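Local coordinates for protein putative deoxyribonuclease yjjV (PDB 1ZZM) that probably hydrolyses ester bonds, as a metal-dependent hydrolase of the TatD type that binds two divalent metal cations, at residues T206-M211 against N221-A226; I6-H11 against S201-T206; P39-E44 against G64-M69; V92-E97 against D127-L132. All blocks are in the same frame, centred on the assembly; numbering follows the deposited sequence.

Contact 1 (T206-M211 against N221-A226); sequences TDAPDM and NRPEQA
The carboxamide of Asn221 turns its nitrogen into the loop 206-211: ND2 hydrogen-bonds Asp210 O at 3.1 Å, with the oxygen close to the amide plane and the bond lying in the carbonyl plane of Asp210. Met211 O is also near this ND2, but at a poor angle for a bond. The other flat group, the guanidinium of Arg222, takes the Glu224 carboxylate at its edge, in plane, in a salt bridge (NE to OE2 2.8 Å). With CG trans to its own N (chi1 -164°), Asn221 sets its amide alongside the 210-211 backbone, while its main-chain N reaches Pro209 O at 3.0 Å from above that carbonyl's plane. An alanine here would probably leave Asp210 O without its amide donor and open a gap beside Thr206 CB. In the TIM-barrel fold of the TatD family both segments belong to the long connection between strand 202-204 and helix 226-236, and Asp207, a zinc ligand, points away from the contact. The methyl of Ala208 presses on Asn221 O (CB to O 3.3 Å), a buried oxygen with no hydrogen-bond partner; Pro209 CA gives it a CA-H...O contact of 3.4 Å. Thr206 OG1 accepts from Ala208 N at 2.9 Å, forming an ST turn, and also pairs with Asp7. A chi1 of 60° puts this OG1 between N and the carbonyl carbon and turns the methyl CG2 toward Ala226 N, 3.4 Å away. Pro223 and Ala226 also touch Ile36 and Val33 of strand 33-39.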
# COMPACT_ATOMS: atom_id res chain seq x y z
N THR A 206 0.45 -4.60 -5.83
CA THR A 206 -0.33 -4.53 -7.08
C THR A 206 -1.42 -3.43 -7.08
O THR A 206 -1.74 -2.88 -8.14
CB THR A 206 -1.13 -5.82 -7.41
OG1 THR A 206 -2.06 -6.10 -6.34
CG2 THR A 206 -0.18 -7.02 -7.67
N ASP A 207 -1.96 -3.12 -5.91
CA ASP A 207 -3.10 -2.22 -5.75
C ASP A 207 -4.30 -2.88 -6.48
O ASP A 207 -5.24 -2.20 -6.90
CB ASP A 207 -2.88 -0.79 -6.31
CG ASP A 207 -3.96 0.21 -5.81
OD1 ASP A 207 -4.63 -0.08 -4.80
OD2 ASP A 207 -4.14 1.29 -6.40
N ALA A 208 -4.27 -4.20 -6.63
CA ALA A 208 -5.40 -4.87 -7.31
C ALA A 208 -6.69 -4.59 -6.56
O ALA A 208 -6.72 -4.56 -5.33
CB ALA A 208 -5.15 -6.40 -7.39
N PRO A 209 -7.82 -4.50 -7.28
CA PRO A 209 -8.00 -4.65 -8.72
C PRO A 209 -7.62 -3.46 -9.60
O PRO A 209 -7.78 -3.53 -10.81
CB PRO A 209 -9.49 -5.00 -8.81
CG PRO A 209 -10.06 -4.07 -7.83
CD PRO A 209 -9.11 -4.21 -6.63
N ASP A 210 -7.15 -2.37 -9.01
CA ASP A 210 -6.77 -1.23 -9.87
C ASP A 210 -5.33 -1.36 -10.37
O ASP A 210 -4.67 -2.37 -10.09
CB ASP A 210 -6.95 0.09 -9.10
CG ASP A 210 -8.39 0.30 -8.62
OD1 ASP A 210 -9.33 -0.22 -9.27
OD2 ASP A 210 -8.59 1.01 -7.61
N MET A 211 -4.86 -0.35 -11.11
CA MET A 211 -3.50 -0.33 -11.67
C MET A 211 -3.10 -1.58 -12.48
O MET A 211 -2.08 -2.22 -12.21
CB MET A 211 -2.49 -0.05 -10.51
CG MET A 211 -2.77 1.30 -9.74
SD MET A 211 -1.61 1.85 -8.36
CE MET A 211 -0.33 2.72 -9.30
N ASN A 221 -6.97 -6.15 -12.12
CA ASN A 221 -5.62 -6.54 -11.75
C ASN A 221 -5.84 -7.57 -10.63
O ASN A 221 -6.88 -7.58 -9.98
CB ASN A 221 -4.86 -5.31 -11.19
CG ASN A 221 -3.36 -5.54 -11.14
OD1 ASN A 221 -2.87 -6.52 -11.67
ND2 ASN A 221 -2.62 -4.61 -10.52
N ARG A 222 -4.87 -8.43 -10.40
CA ARG A 222 -4.99 -9.47 -9.39
C ARG A 222 -3.65 -9.55 -8.65
O ARG A 222 -2.61 -9.24 -9.22
CB ARG A 222 -5.33 -10.81 -10.06
CG ARG A 222 -6.62 -10.80 -10.87
CD ARG A 222 -6.98 -12.23 -11.31
NE ARG A 222 -7.20 -13.11 -10.16
CZ ARG A 222 -8.37 -13.30 -9.57
NH1 ARG A 222 -9.44 -12.68 -10.02
NH2 ARG A 222 -8.47 -14.07 -8.49
N PRO A 223 -3.66 -9.98 -7.38
CA PRO A 223 -2.40 -10.05 -6.62
C PRO A 223 -1.30 -10.93 -7.19
O PRO A 223 -0.13 -10.64 -6.97
CB PRO A 223 -2.86 -10.48 -5.21
CG PRO A 223 -4.14 -11.27 -5.51
CD PRO A 223 -4.81 -10.44 -6.58
N GLU A 224 -1.65 -11.96 -7.96
CA GLU A 224 -0.59 -12.79 -8.54
C GLU A 224 0.27 -11.97 -9.49
O GLU A 224 1.38 -12.37 -9.82
CB GLU A 224 -1.17 -14.03 -9.28
CG GLU A 224 -2.25 -13.70 -10.26
CD GLU A 224 -3.62 -13.70 -9.62
OE1 GLU A 224 -3.75 -13.27 -8.45
OE2 GLU A 224 -4.59 -14.12 -10.29
N GLN A 225 -0.25 -10.83 -9.94
CA GLN A 225 0.50 -9.99 -10.86
C GLN A 225 1.71 -9.38 -10.16
O GLN A 225 2.57 -8.81 -10.81
CB GLN A 225 -0.40 -8.88 -11.46
CG GLN A 225 -1.45 -9.42 -12.47
CD GLN A 225 -0.80 -9.82 -13.78
OE1 GLN A 225 0.03 -10.72 -13.82
NE2 GLN A 225 -1.16 -9.11 -14.85
N ALA A 226 1.80 -9.53 -8.84
CA ALA A 226 2.97 -9.02 -8.14
C ALA A 226 4.22 -9.74 -8.66
O ALA A 226 5.30 -9.16 -8.72
CB ALA A 226 2.84 -9.23 -6.62

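Contact 2 (I6-H11 against S201-T206); sequences IDTHCH and SLLLET. With ZN (zinc ion), chain B.
His9 packs its CB on Glu205 CB at 3.7 Å, and beyond that its NE2 binds the chain B zinc at 2.1 Å; His11 NE2 is a second ligand of the same metal. The Glu205 carboxylate bonds to His157 ND1 and Gly158 N and would thereby orient His157, a ligand of the second zinc; the His157 ring also stacks on that of His9. One step further out, Asp7 shapes the backbone between the strand and the histidines. Its OD1 takes His9 N at 3.1 Å from above the carboxylate plane, an Asx turn, and accepts a weak bond from Thr206 N. Asp7 OD2 receives the hydroxyl of Thr206 on its syn lone pair, OG1 to OD2 2.6 Å. Here the first strand of the TIM barrel, 5-7, meets the last, 202-204, and the barrel closes. Leu204 O is gripped twice by Thr8, in its carbonyl plane by N at 2.9 Å and from above that plane by OG1 at 2.8 Å; a chi1 of 62° sets OG1 between Thr8's own N and carbonyl carbon, where it can reach Leu204 O alongside the N-H. One water donates to both Thr8 OG1 and Glu205 OE1, and another spans Ile6 O and Leu204 N.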
# COMPACT_ATOMS: atom_id res chain seq x y z
N ILE A 6 5.32 -10.79 -1.24
CA ILE A 6 4.26 -10.28 -0.38
C ILE A 6 3.64 -9.11 -1.14
O ILE A 6 4.34 -8.16 -1.47
CB ILE A 6 4.77 -9.71 0.98
CG1 ILE A 6 5.51 -10.78 1.78
CG2 ILE A 6 3.56 -9.20 1.81
CD1 ILE A 6 4.65 -11.86 2.25
N ASP A 7 2.34 -9.20 -1.47
CA ASP A 7 1.68 -8.07 -2.11
C ASP A 7 1.32 -7.16 -0.94
O ASP A 7 0.35 -7.44 -0.20
CB ASP A 7 0.40 -8.50 -2.84
CG ASP A 7 -0.26 -7.34 -3.61
OD1 ASP A 7 0.13 -6.15 -3.42
OD2 ASP A 7 -1.15 -7.62 -4.43
N THR A 8 2.07 -6.09 -0.75
CA THR A 8 1.77 -5.17 0.35
C THR A 8 0.58 -4.23 0.16
O THR A 8 0.33 -3.36 0.99
CB THR A 8 2.99 -4.32 0.71
OG1 THR A 8 3.35 -3.51 -0.43
CG2 THR A 8 4.18 -5.25 1.08
N HIS A 9 -0.21 -4.42 -0.91
CA HIS A 9 -1.33 -3.50 -1.09
C HIS A 9 -2.33 -4.11 -2.08
O HIS A 9 -2.18 -3.97 -3.29
CB HIS A 9 -0.80 -2.17 -1.64
CG HIS A 9 -1.77 -1.04 -1.56
ND1 HIS A 9 -1.67 -0.03 -0.62
CD2 HIS A 9 -2.85 -0.74 -2.32
CE1 HIS A 9 -2.65 0.83 -0.81
NE2 HIS A 9 -3.38 0.42 -1.83
N CYS A 10 -3.33 -4.80 -1.57
CA CYS A 10 -4.35 -5.38 -2.44
C CYS A 10 -5.71 -5.19 -1.79
O CYS A 10 -5.92 -5.58 -0.64
CB CYS A 10 -4.07 -6.88 -2.66
SG CYS A 10 -5.38 -7.70 -3.68
N HIS A 11 -6.64 -4.58 -2.53
CA HIS A 11 -7.99 -4.34 -2.01
C HIS A 11 -8.78 -5.62 -2.22
O HIS A 11 -9.71 -5.70 -3.03
CB HIS A 11 -8.61 -3.16 -2.76
CG HIS A 11 -7.95 -1.85 -2.44
ND1 HIS A 11 -8.20 -1.18 -1.27
CD2 HIS A 11 -6.96 -1.17 -3.07
CE1 HIS A 11 -7.39 -0.14 -1.17
NE2 HIS A 11 -6.63 -0.11 -2.25
N SER A 201 14.62 0.33 0.36
CA SER A 201 13.45 1.20 0.46
C SER A 201 12.21 0.71 -0.31
O SER A 201 11.14 1.31 -0.20
CB SER A 201 13.79 2.60 -0.06
OG SER A 201 13.79 2.62 -1.47
N LEU A 202 12.35 -0.38 -1.05
CA LEU A 202 11.27 -0.89 -1.89
C LEU A 202 10.34 -1.98 -1.32
O LEU A 202 10.78 -2.87 -0.61
CB LEU A 202 11.87 -1.45 -3.19
CG LEU A 202 12.86 -0.54 -3.93
CD1 LEU A 202 13.29 -1.22 -5.23
CD2 LEU A 202 12.22 0.83 -4.20
N LEU A 203 9.05 -1.86 -1.63
CA LEU A 203 8.09 -2.89 -1.25
C LEU A 203 7.39 -3.27 -2.55
O LEU A 203 7.29 -2.45 -3.49
CB LEU A 203 7.03 -2.38 -0.27
CG LEU A 203 7.53 -2.03 1.13
CD1 LEU A 203 6.31 -1.67 2.01
CD2 LEU A 203 8.27 -3.18 1.72
N LEU A 204 6.88 -4.50 -2.61
CA LEU A 204 6.18 -4.98 -3.81
C LEU A 204 4.66 -4.90 -3.59
O LEU A 204 4.18 -5.12 -2.50
CB LEU A 204 6.58 -6.43 -4.08
CG LEU A 204 6.19 -7.00 -5.44
CD1 LEU A 204 7.04 -6.30 -6.53
CD2 LEU A 204 6.51 -8.51 -5.44
N GLU A 205 3.91 -4.59 -4.64
CA GLU A 205 2.45 -4.50 -4.48
C GLU A 205 1.79 -4.56 -5.83
O GLU A 205 2.48 -4.57 -6.86
CB GLU A 205 2.03 -3.17 -3.87
CG GLU A 205 2.25 -2.01 -4.85
CD GLU A 205 1.77 -0.67 -4.33
OE1 GLU A 205 2.37 -0.15 -3.38
OE2 GLU A 205 0.80 -0.14 -4.89
N THR A 206 0.45 -4.60 -5.83
CA THR A 206 -0.33 -4.53 -7.08
C THR A 206 -1.42 -3.43 -7.08
O THR A 206 -1.74 -2.88 -8.14
CB THR A 206 -1.13 -5.82 -7.41
OG1 THR A 206 -2.06 -6.10 -6.34
CG2 THR A 206 -0.18 -7.02 -7.67
ZN ZN B . -5.17 1.23 -2.54
O HOH W 1 6.80 -6.81 -0.71
O HOH W 2 2.92 -0.84 -0.84
O HOH W 3 -5.61 2.88 -3.64

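Contact 3 (P39-E44 against G64-M69)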
# COMPACT_ATOMS: atom_id res chain seq x y z
N PRO A 39 -5.59 -3.04 2.77
CA PRO A 39 -5.88 -1.77 3.44
C PRO A 39 -7.33 -1.37 3.26
O PRO A 39 -7.88 -1.48 2.14
CB PRO A 39 -4.91 -0.81 2.79
CG PRO A 39 -4.74 -1.34 1.40
CD PRO A 39 -4.95 -2.83 1.46
N ALA A 40 -7.99 -0.93 4.33
CA ALA A 40 -9.41 -0.55 4.18
C ALA A 40 -9.52 0.81 3.50
O ALA A 40 -8.52 1.53 3.38
CB ALA A 40 -10.09 -0.50 5.51
N THR A 41 -10.74 1.16 3.08
CA THR A 41 -11.02 2.43 2.41
C THR A 41 -11.98 3.33 3.18
O THR A 41 -12.00 4.55 2.98
CB THR A 41 -11.64 2.19 1.03
OG1 THR A 41 -12.82 1.37 1.19
CG2 THR A 41 -10.61 1.48 0.08
N GLU A 42 -12.76 2.73 4.07
CA GLU A 42 -13.76 3.49 4.81
C GLU A 42 -14.29 2.65 5.95
O GLU A 42 -14.24 1.43 5.88
CB GLU A 42 -14.93 3.89 3.90
CG GLU A 42 -15.77 2.70 3.38
CD GLU A 42 -16.98 3.16 2.56
OE1 GLU A 42 -17.91 3.77 3.13
OE2 GLU A 42 -16.96 2.95 1.33
N ALA A 43 -14.85 3.32 6.95
CA ALA A 43 -15.32 2.65 8.17
C ALA A 43 -16.35 1.56 7.91
O ALA A 43 -16.37 0.56 8.59
CB ALA A 43 -15.90 3.69 9.16
N GLU A 44 -17.20 1.75 6.91
CA GLU A 44 -18.19 0.74 6.61
C GLU A 44 -17.56 -0.58 6.17
O GLU A 44 -18.20 -1.63 6.29
CB GLU A 44 -19.15 1.26 5.55
CG GLU A 44 -20.05 0.19 4.99
CD GLU A 44 -21.08 0.76 4.03
OE1 GLU A 44 -20.68 1.43 3.05
OE2 GLU A 44 -22.29 0.53 4.27
N GLY A 64 -8.24 2.36 7.96
CA GLY A 64 -8.03 3.76 7.74
C GLY A 64 -9.09 4.24 6.77
O GLY A 64 -9.87 3.44 6.21
N LEU A 65 -9.07 5.54 6.53
CA LEU A 65 -10.06 6.20 5.67
C LEU A 65 -9.37 6.82 4.45
O LEU A 65 -8.63 7.78 4.59
CB LEU A 65 -10.75 7.27 6.54
CG LEU A 65 -11.29 6.80 7.91
CD1 LEU A 65 -11.76 8.00 8.72
CD2 LEU A 65 -12.47 5.84 7.73
N HIS A 66 -9.66 6.26 3.27
CA HIS A 66 -9.10 6.62 1.97
C HIS A 66 -9.58 7.98 1.45
O HIS A 66 -10.77 8.29 1.53
CB HIS A 66 -9.46 5.48 0.98
CG HIS A 66 -8.64 5.46 -0.28
ND1 HIS A 66 -8.65 6.48 -1.20
CD2 HIS A 66 -7.88 4.47 -0.82
CE1 HIS A 66 -7.94 6.13 -2.26
NE2 HIS A 66 -7.46 4.92 -2.06
N PRO A 67 -8.66 8.81 0.92
CA PRO A 67 -9.09 10.13 0.43
C PRO A 67 -10.10 10.05 -0.70
O PRO A 67 -10.91 10.96 -0.88
CB PRO A 67 -7.77 10.80 0.01
CG PRO A 67 -6.87 9.63 -0.36
CD PRO A 67 -7.21 8.60 0.72
N GLY A 68 -10.06 8.93 -1.42
CA GLY A 68 -10.99 8.74 -2.54
C GLY A 68 -12.42 8.56 -2.08
O GLY A 68 -13.35 8.72 -2.86
N MET A 69 -12.60 8.23 -0.81
CA MET A 69 -13.93 8.05 -0.23
C MET A 69 -14.23 9.18 0.78
O MET A 69 -15.03 9.00 1.71
CB MET A 69 -13.99 6.70 0.51
CG MET A 69 -14.06 5.48 -0.42
SD MET A 69 -12.58 5.14 -1.39
CE MET A 69 -13.06 3.50 -2.14
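Thr41 is the tight centre of this contact, meeting His66 through its carbonyl O and Met69 through CB and its methyl, the two partners coming from adjoining sides. The carbonyl O accepts from His66 N at 2.9 Å, the donor standing about 45° above the carbonyl plane, and the same oxygen lies 3.4 Å from His66 CB. The imidazole leans obliquely past the Thr41 methyl, CD2 to CG2 4.1 Å, while ND1 takes Gly68 N in the ring plane at 2.8 Å, which would hold the ring's rotation. Met69 is bent at chi2 (68°), bringing its methyl CE back to 3.7 Å from Thr41 CB. The two segments are loops that follow strands 33-39 and 59-63 of the TIM barrel, and they line the pocket in which a polyethylene glycol fragment is bound; the His66 ring reaches on to Glu97 and to the ring of His133. An alanine in place of His66 would probably leave Gly68 N without its acceptor and open a gap next to these metal ligands. In contrast to the bonded centre at Thr41, Gly64 and Leu65 make only van der Waals approaches: the buried Gly64 O has no hydrogen-bond partner, and the Leu65 side chain reaches Ala43 N with its CD2 (3.6 Å). Met69, partly exposed, lies beside the bound glycol, and Glu42 OE2 forms a salt bridge with Lys72.

Contact 4 (V92-E97 against D127-L132). With ZN (zinc ion), chain C; ZN (zinc ion), chain B.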
# COMPACT_ATOMS: atom_id res chain seq x y z
N VAL A 92 -3.71 -6.74 12.22
CA VAL A 92 -3.85 -5.38 11.69
C VAL A 92 -2.43 -4.86 11.84
O VAL A 92 -1.89 -4.79 12.95
CB VAL A 92 -4.82 -4.53 12.51
CG1 VAL A 92 -4.51 -3.06 12.34
CG2 VAL A 92 -6.24 -4.80 12.05
N VAL A 93 -1.81 -4.48 10.73
CA VAL A 93 -0.42 -4.07 10.82
C VAL A 93 -0.11 -2.64 10.52
O VAL A 93 1.06 -2.25 10.59
CB VAL A 93 0.46 -4.92 9.88
CG1 VAL A 93 0.36 -6.38 10.28
CG2 VAL A 93 0.04 -4.74 8.42
N ALA A 94 -1.13 -1.85 10.19
CA ALA A 94 -0.89 -0.46 9.83
C ALA A 94 -2.20 0.31 9.85
O ALA A 94 -3.27 -0.30 9.82
CB ALA A 94 -0.29 -0.38 8.39
N VAL A 95 -2.07 1.63 9.88
CA VAL A 95 -3.20 2.54 9.80
C VAL A 95 -3.14 2.76 8.31
O VAL A 95 -2.21 3.36 7.74
CB VAL A 95 -2.99 3.82 10.55
CG1 VAL A 95 -4.09 4.84 10.20
CG2 VAL A 95 -3.02 3.51 12.04
N GLY A 96 -4.13 2.21 7.67
CA GLY A 96 -4.06 2.29 6.28
C GLY A 96 -5.26 1.98 5.47
O GLY A 96 -6.26 1.36 5.85
N GLU A 97 -4.91 2.80 4.49
CA GLU A 97 -5.07 3.47 3.25
C GLU A 97 -5.61 4.82 3.60
O GLU A 97 -6.81 5.04 3.72
CB GLU A 97 -5.70 2.86 2.02
CG GLU A 97 -4.94 3.71 0.95
CD GLU A 97 -4.95 3.22 -0.50
OE1 GLU A 97 -5.59 2.21 -0.84
OE2 GLU A 97 -4.28 3.90 -1.30
N ASP A 127 1.24 3.29 17.77
CA ASP A 127 2.57 2.84 17.33
C ASP A 127 2.47 1.94 16.10
O ASP A 127 2.92 0.80 16.11
CB ASP A 127 3.22 2.09 18.52
CG ASP A 127 4.74 1.86 18.35
OD1 ASP A 127 5.42 2.63 17.66
OD2 ASP A 127 5.25 0.88 18.94
N LEU A 128 1.89 2.47 15.02
CA LEU A 128 1.73 1.69 13.79
C LEU A 128 2.23 2.46 12.59
O LEU A 128 2.23 3.69 12.61
CB LEU A 128 0.25 1.41 13.52
CG LEU A 128 -0.42 0.45 14.51
CD1 LEU A 128 -1.97 0.52 14.41
CD2 LEU A 128 0.09 -0.92 14.17
N PRO A 129 2.71 1.74 11.55
CA PRO A 129 3.18 2.42 10.35
C PRO A 129 1.91 2.76 9.55
O PRO A 129 0.84 2.26 9.88
CB PRO A 129 4.01 1.35 9.64
CG PRO A 129 3.31 0.07 9.98
CD PRO A 129 2.93 0.28 11.47
N VAL A 130 2.04 3.59 8.51
CA VAL A 130 0.89 3.96 7.69
C VAL A 130 1.10 3.53 6.25
O VAL A 130 2.23 3.42 5.75
CB VAL A 130 0.67 5.50 7.72
CG1 VAL A 130 0.26 5.94 9.16
CG2 VAL A 130 1.97 6.23 7.31
N ILE A 131 -0.01 3.24 5.58
CA ILE A 131 -0.01 2.86 4.16
C ILE A 131 -0.64 4.09 3.52
O ILE A 131 -1.81 4.42 3.75
CB ILE A 131 -0.87 1.60 3.90
CG1 ILE A 131 -0.09 0.36 4.37
CG2 ILE A 131 -1.22 1.48 2.40
CD1 ILE A 131 -0.87 -1.00 4.18
N LEU A 132 0.17 4.75 2.71
CA LEU A 132 -0.22 6.00 2.11
C LEU A 132 -0.49 5.99 0.62
O LEU A 132 0.23 5.37 -0.17
CB LEU A 132 0.87 7.04 2.40
CG LEU A 132 1.19 7.33 3.85
CD1 LEU A 132 2.62 7.94 3.94
CD2 LEU A 132 0.13 8.29 4.43
ZN ZN C . -4.04 4.15 -3.40
ZN ZN B . -5.17 1.23 -2.54
O HOH W 3 -5.61 2.88 -3.64
O HOH W 4 -4.02 4.11 -5.82
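Val95 and Leu128 cross at about a right angle, branch against branch, Val95 CG2 lying 4.0 Å from Leu128 CD1. Val95 also meets Val130 on the same face of the sheet, its CB 4.1 Å from CG1 of that valine. Ala94 is turned differently: its methyl touches Pro129 O and CG and also Ile131 CG1, the last 4.1 Å from Ala94 CB. The proline sets CD 3.3 Å from Val93 O. Two backbone bonds hold the parallel pairing: Val95 N to Pro129 O, 3.0 Å, and Ile131 N to Val95 O, 3.1 Å. Opposite Ile131 the chain has Gly96, where a CB would probably clash with the isoleucine CB. One residue on, the Glu97 side chain runs out with CG trans to N (chi1 -153°) and the chain extended, which carries its carboxylate to the metals. There it bridges the pair, OE1 on the chain B zinc at 2.0 Å and OE2 on the chain C zinc at 2.1 Å, with a water bound to both ions. The strands 95-101 and 130-135 are joined through helix 109-125 as a beta-alpha-beta unit of the TIM barrel. This helix covers Val95 and Val130; Phe256 of helix 241-256 touches Ala94, Pro129 and Ile131, and strand 59-63 flanks the other side of Gly96 through a backbone bond at Leu63.

How the contacts relate
The contacts gather round the two-zinc site. Contacts 1 and 2 share Thr206 and are probably joined by backbone hydrogen bonds, Asp207 N to His9 O and Ala208 O to His11 N, both 2.8 Å, so the histidines and Asp207 reach the chain B zinc together. Contact 4 meets contact 2 at that zinc and at the bridging water, with Glu97 OE1 2.9 Å from His11 NE2. Contact 3 borders both: His66 CD2 lies 3.2 Å from Glu97 CD, and Thr41 CG2 is 3.8 Å from His11 CE1. The centres of contacts 1 and 4 are about 20 Å apart, on opposite sides of the chain's centre. Contacts 1, 2 and 3 all supply residues to the glycol pocket.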